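Local coordinates for protein AlyGC (Glaciecola chathamensis, PDB 5GKD) that cleaves alginate, as a calcium-binding marine bacterial lyase of polysaccharide lyase family 6 built from parallel beta-helices, at residues G211-K219 with F230-T238. Numbering follows the deposited sequence.
With CA (calcium ion), chain E; PO4 (phosphate ion), chain H.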
loop_
_atom_site.group_PDB
_atom_site.type_symbol
_atom_site.label_atom_id
_atom_site.label_comp_id
_atom_site.label_asym_id
_atom_site.label_seq_id
_atom_site.Cartn_x
_atom_site.Cartn_y
_atom_site.Cartn_z
ATOM N N GLY A 211 0.352 -20.350 12.884
ATOM C CA GLY A 211 -0.408 -19.417 12.064
ATOM C C GLY A 211 -1.421 -18.606 12.850
ATOM O O GLY A 211 -1.599 -17.407 12.595
ATOM N N GLU A 212 -2.080 -19.235 13.828
ATOM C CA GLU A 212 -3.202 -18.634 14.551
ATOM C C GLU A 212 -3.678 -19.567 15.663
ATOM O O GLU A 212 -3.072 -20.613 15.902
ATOM C CB GLU A 212 -4.364 -18.338 13.613
ATOM C CG GLU A 212 -4.857 -19.588 12.903
ATOM C CD GLU A 212 -6.345 -19.550 12.619
ATOM O OE1 GLU A 212 -6.761 -19.130 11.520
ATOM O OE2 GLU A 212 -7.102 -19.927 13.517
ATOM N N VAL A 213 -4.795 -19.239 16.309
ATOM C CA VAL A 213 -5.234 -20.050 17.443
ATOM C C VAL A 213 -5.587 -21.477 17.022
ATOM O O VAL A 213 -5.435 -22.416 17.811
ATOM C CB VAL A 213 -6.411 -19.376 18.169
ATOM C CG1 VAL A 213 -7.684 -19.474 17.351
ATOM C CG2 VAL A 213 -6.586 -20.004 19.558
ATOM N N GLU A 214 -6.065 -21.680 15.799
ATOM C CA GLU A 214 -6.420 -23.017 15.340
ATOM C C GLU A 214 -5.279 -23.580 14.510
ATOM O O GLU A 214 -5.015 -23.096 13.410
ATOM C CB GLU A 214 -7.705 -23.004 14.525
ATOM C CG GLU A 214 -8.950 -22.562 15.271
ATOM C CD GLU A 214 -10.156 -22.627 14.367
ATOM O OE1 GLU A 214 -10.219 -21.825 13.426
ATOM O OE2 GLU A 214 -11.017 -23.498 14.569
ATOM N N ILE A 215 -4.590 -24.581 15.053
ATOM C CA ILE A 215 -3.710 -25.420 14.248
ATOM C C ILE A 215 -4.543 -26.296 13.325
ATOM O O ILE A 215 -4.378 -26.278 12.101
ATOM C CB ILE A 215 -2.807 -26.289 15.147
ATOM C CG1 ILE A 215 -1.924 -25.452 16.065
ATOM C CG2 ILE A 215 -1.952 -27.253 14.321
ATOM C CD1 ILE A 215 -1.396 -26.299 17.215
ATOM N N ILE A 216 -5.417 -27.105 13.914
ATOM C CA ILE A 216 -6.439 -27.874 13.215
ATOM C C ILE A 216 -7.791 -27.253 13.524
ATOM O O ILE A 216 -8.100 -26.979 14.686
ATOM C CB ILE A 216 -6.430 -29.354 13.641
ATOM C CG1 ILE A 216 -5.083 -30.003 13.313
ATOM C CG2 ILE A 216 -7.595 -30.073 13.008
ATOM C CD1 ILE A 216 -4.979 -31.459 13.712
ATOM N N SER A 217 -8.596 -27.040 12.496
ATOM C CA SER A 217 -9.930 -26.466 12.630
ATOM C C SER A 217 -10.900 -27.508 12.094
ATOM O O SER A 217 -11.063 -27.630 10.876
ATOM C CB SER A 217 -10.034 -25.145 11.869
ATOM O OG SER A 217 -11.287 -24.493 12.062
ATOM N N ASN A 218 -11.503 -28.304 12.980
ATOM C CA ASN A 218 -12.470 -29.294 12.530
ATOM C C ASN A 218 -13.828 -28.628 12.340
ATOM O O ASN A 218 -14.335 -27.978 13.256
ATOM C CB ASN A 218 -12.578 -30.457 13.512
ATOM C CG ASN A 218 -13.320 -31.624 12.921
ATOM O OD1 ASN A 218 -12.778 -32.359 12.096
ATOM N ND2 ASN A 218 -14.580 -31.783 13.308
ATOM N N LYS A 219 -14.405 -28.777 11.149
ATOM C CA LYS A 219 -15.633 -28.077 10.761
ATOM C C LYS A 219 -16.549 -29.012 9.984
ATOM O O LYS A 219 -17.066 -28.674 8.921
ATOM C CB LYS A 219 -15.335 -26.833 9.925
ATOM C CG LYS A 219 -14.753 -25.637 10.695
ATOM C CD LYS A 219 -14.619 -24.415 9.771
ATOM C CE LYS A 219 -14.166 -23.164 10.510
ATOM N NZ LYS A 219 -13.810 -22.054 9.584
ATOM N N PHE A 230 2.005 -32.510 18.317
ATOM C CA PHE A 230 2.042 -31.064 18.177
ATOM C C PHE A 230 3.215 -30.529 18.992
ATOM O O PHE A 230 3.149 -30.478 20.221
ATOM C CB PHE A 230 0.727 -30.455 18.645
ATOM C CG PHE A 230 -0.470 -30.981 17.920
ATOM C CD1 PHE A 230 -1.073 -32.161 18.314
ATOM C CD2 PHE A 230 -1.010 -30.276 16.849
ATOM C CE1 PHE A 230 -2.194 -32.637 17.650
ATOM C CE2 PHE A 230 -2.102 -30.748 16.185
ATOM C CZ PHE A 230 -2.701 -31.931 16.587
ATOM N N PHE A 231 4.270 -30.091 18.322
ATOM C CA PHE A 231 5.504 -29.698 18.992
ATOM C C PHE A 231 5.624 -28.187 18.954
ATOM O O PHE A 231 5.788 -27.602 17.881
ATOM C CB PHE A 231 6.716 -30.346 18.335
ATOM C CG PHE A 231 8.035 -29.975 18.984
ATOM C CD1 PHE A 231 8.748 -28.869 18.563
ATOM C CD2 PHE A 231 8.554 -30.749 20.013
ATOM C CE1 PHE A 231 9.951 -28.543 19.151
ATOM C CE2 PHE A 231 9.759 -30.443 20.590
ATOM C CZ PHE A 231 10.458 -29.335 20.167
ATOM N N GLU A 232 5.538 -27.571 20.130
ATOM C CA GLU A 232 5.760 -26.141 20.312
ATOM C C GLU A 232 4.901 -25.311 19.366
ATOM O O GLU A 232 5.326 -24.279 18.859
ATOM C CB GLU A 232 7.242 -25.793 20.158
ATOM C CG GLU A 232 8.106 -26.378 21.262
ATOM C CD GLU A 232 9.586 -25.970 21.183
ATOM O OE1 GLU A 232 9.976 -25.190 20.281
ATOM O OE2 GLU A 232 10.360 -26.445 22.033
ATOM N N SER A 233 3.672 -25.752 19.145
ATOM C CA SER A 233 2.791 -25.087 18.202
ATOM C C SER A 233 1.903 -24.107 18.947
ATOM O O SER A 233 1.211 -24.473 19.909
ATOM C CB SER A 233 1.947 -26.088 17.410
ATOM O OG SER A 233 2.741 -26.805 16.481
ATOM N N ARG A 234 1.917 -22.870 18.457
ATOM C CA ARG A 234 1.285 -21.711 19.073
ATOM C C ARG A 234 -0.198 -21.652 18.714
ATOM O O ARG A 234 -0.678 -20.729 18.060
ATOM C CB ARG A 234 2.022 -20.468 18.598
ATOM C CG ARG A 234 2.053 -19.301 19.511
ATOM C CD ARG A 234 2.911 -18.229 18.863
ATOM N NE ARG A 234 2.926 -16.969 19.592
ATOM C CZ ARG A 234 2.040 -15.999 19.430
ATOM N NH1 ARG A 234 1.024 -16.141 18.583
ATOM N NH2 ARG A 234 2.163 -14.886 20.116
ATOM N N GLY A 235 -0.917 -22.678 19.143
ATOM C CA GLY A 235 -2.311 -22.809 18.766
ATOM C C GLY A 235 -2.890 -24.068 19.366
ATOM O O GLY A 235 -2.328 -24.634 20.307
ATOM N N THR A 236 -4.005 -24.517 18.786
ATOM C CA THR A 236 -4.838 -25.555 19.361
ATOM C C THR A 236 -5.331 -26.505 18.277
ATOM O O THR A 236 -5.279 -26.210 17.081
ATOM C CB THR A 236 -6.071 -24.975 20.077
ATOM O OG1 THR A 236 -6.980 -24.422 19.111
ATOM C CG2 THR A 236 -5.675 -23.883 21.053
ATOM N N LEU A 237 -5.821 -27.655 18.727
ATOM C CA LEU A 237 -6.713 -28.511 17.959
ATOM C C LEU A 237 -8.135 -28.122 18.338
ATOM O O LEU A 237 -8.598 -28.459 19.426
ATOM C CB LEU A 237 -6.437 -29.976 18.273
ATOM C CG LEU A 237 -7.059 -31.100 17.451
ATOM C CD1 LEU A 237 -6.466 -32.452 17.887
ATOM C CD2 LEU A 237 -8.562 -31.125 17.519
ATOM N N THR A 238 -8.834 -27.428 17.454
ATOM C CA THR A 238 -10.152 -26.903 17.768
ATOM C C THR A 238 -11.222 -27.721 17.052
ATOM O O THR A 238 -11.164 -27.915 15.833
ATOM C CB THR A 238 -10.274 -25.430 17.392
ATOM O OG1 THR A 238 -9.507 -24.630 18.308
ATOM C CG2 THR A 238 -11.740 -24.993 17.449
HETATM CA CA CA E . -9.351 -19.733 12.513
HETATM P P PO4 H . -12.910 -19.831 12.394
HETATM O O1 PO4 H . -12.641 -21.285 12.673
HETATM O O2 PO4 H . -11.679 -19.279 11.791
HETATM O O3 PO4 H . -13.276 -19.103 13.715
HETATM O O4 PO4 H . -13.956 -19.796 11.304
HETATM O O HOH W 1 -10.197 -18.702 14.618
#
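Glu-214 lies beside Thr-238 where strands 214-219 and 236-241, on successive coils of a right-handed parallel beta-helix, pair in parallel. From CB, which lies 4.2 Å from the calcium ion and points to the face shared with Thr-236, Ser-217 and Thr-238, the glutamate runs extended (chi2 -179°). Its CG passes Thr-238 OG1 at 3.7 Å, and CD comes within 3.5 Å of the calcium ion, close to phosphate O1. OE1 binds the calcium at 2.4 Å, while OE2 rests near the Thr-238 methyl and accepts a hydrogen bond from Ser-217 OG (2.7 Å), which comes from above the carboxylate plane. Glu-212 adds both its oxygens to the calcium; its OE2 also accepts the Glu-214 backbone N-H, and its OE1 that of Gly-182. Glu-183 supplies a further oxygen, and a water and an oxygen of a phosphate, probably from the crystallisation liquor, also coordinate the ion.

The strand register slips by one residue between Glu-214 and Ile-216, a beta bulge in which Thr-236 O accepts hydrogen bonds from the N-H groups of both Ile-215 and Ile-216. Ile-215 turns its side chain toward the neighbouring coil: CD1 reaches Ser-233 CB and the Gly-235 backbone, and CG2 meets the edge of the Phe-230 ring. Ile-216 CD1 approaches the same edge, 3.7 Å from Phe-230 CZ. Thr-236 holds OG1 between its backbone N and carbonyl carbon (chi1 69°), from where it donates to Val-213 O at 2.8 Å and accepts from Thr-238 OG1.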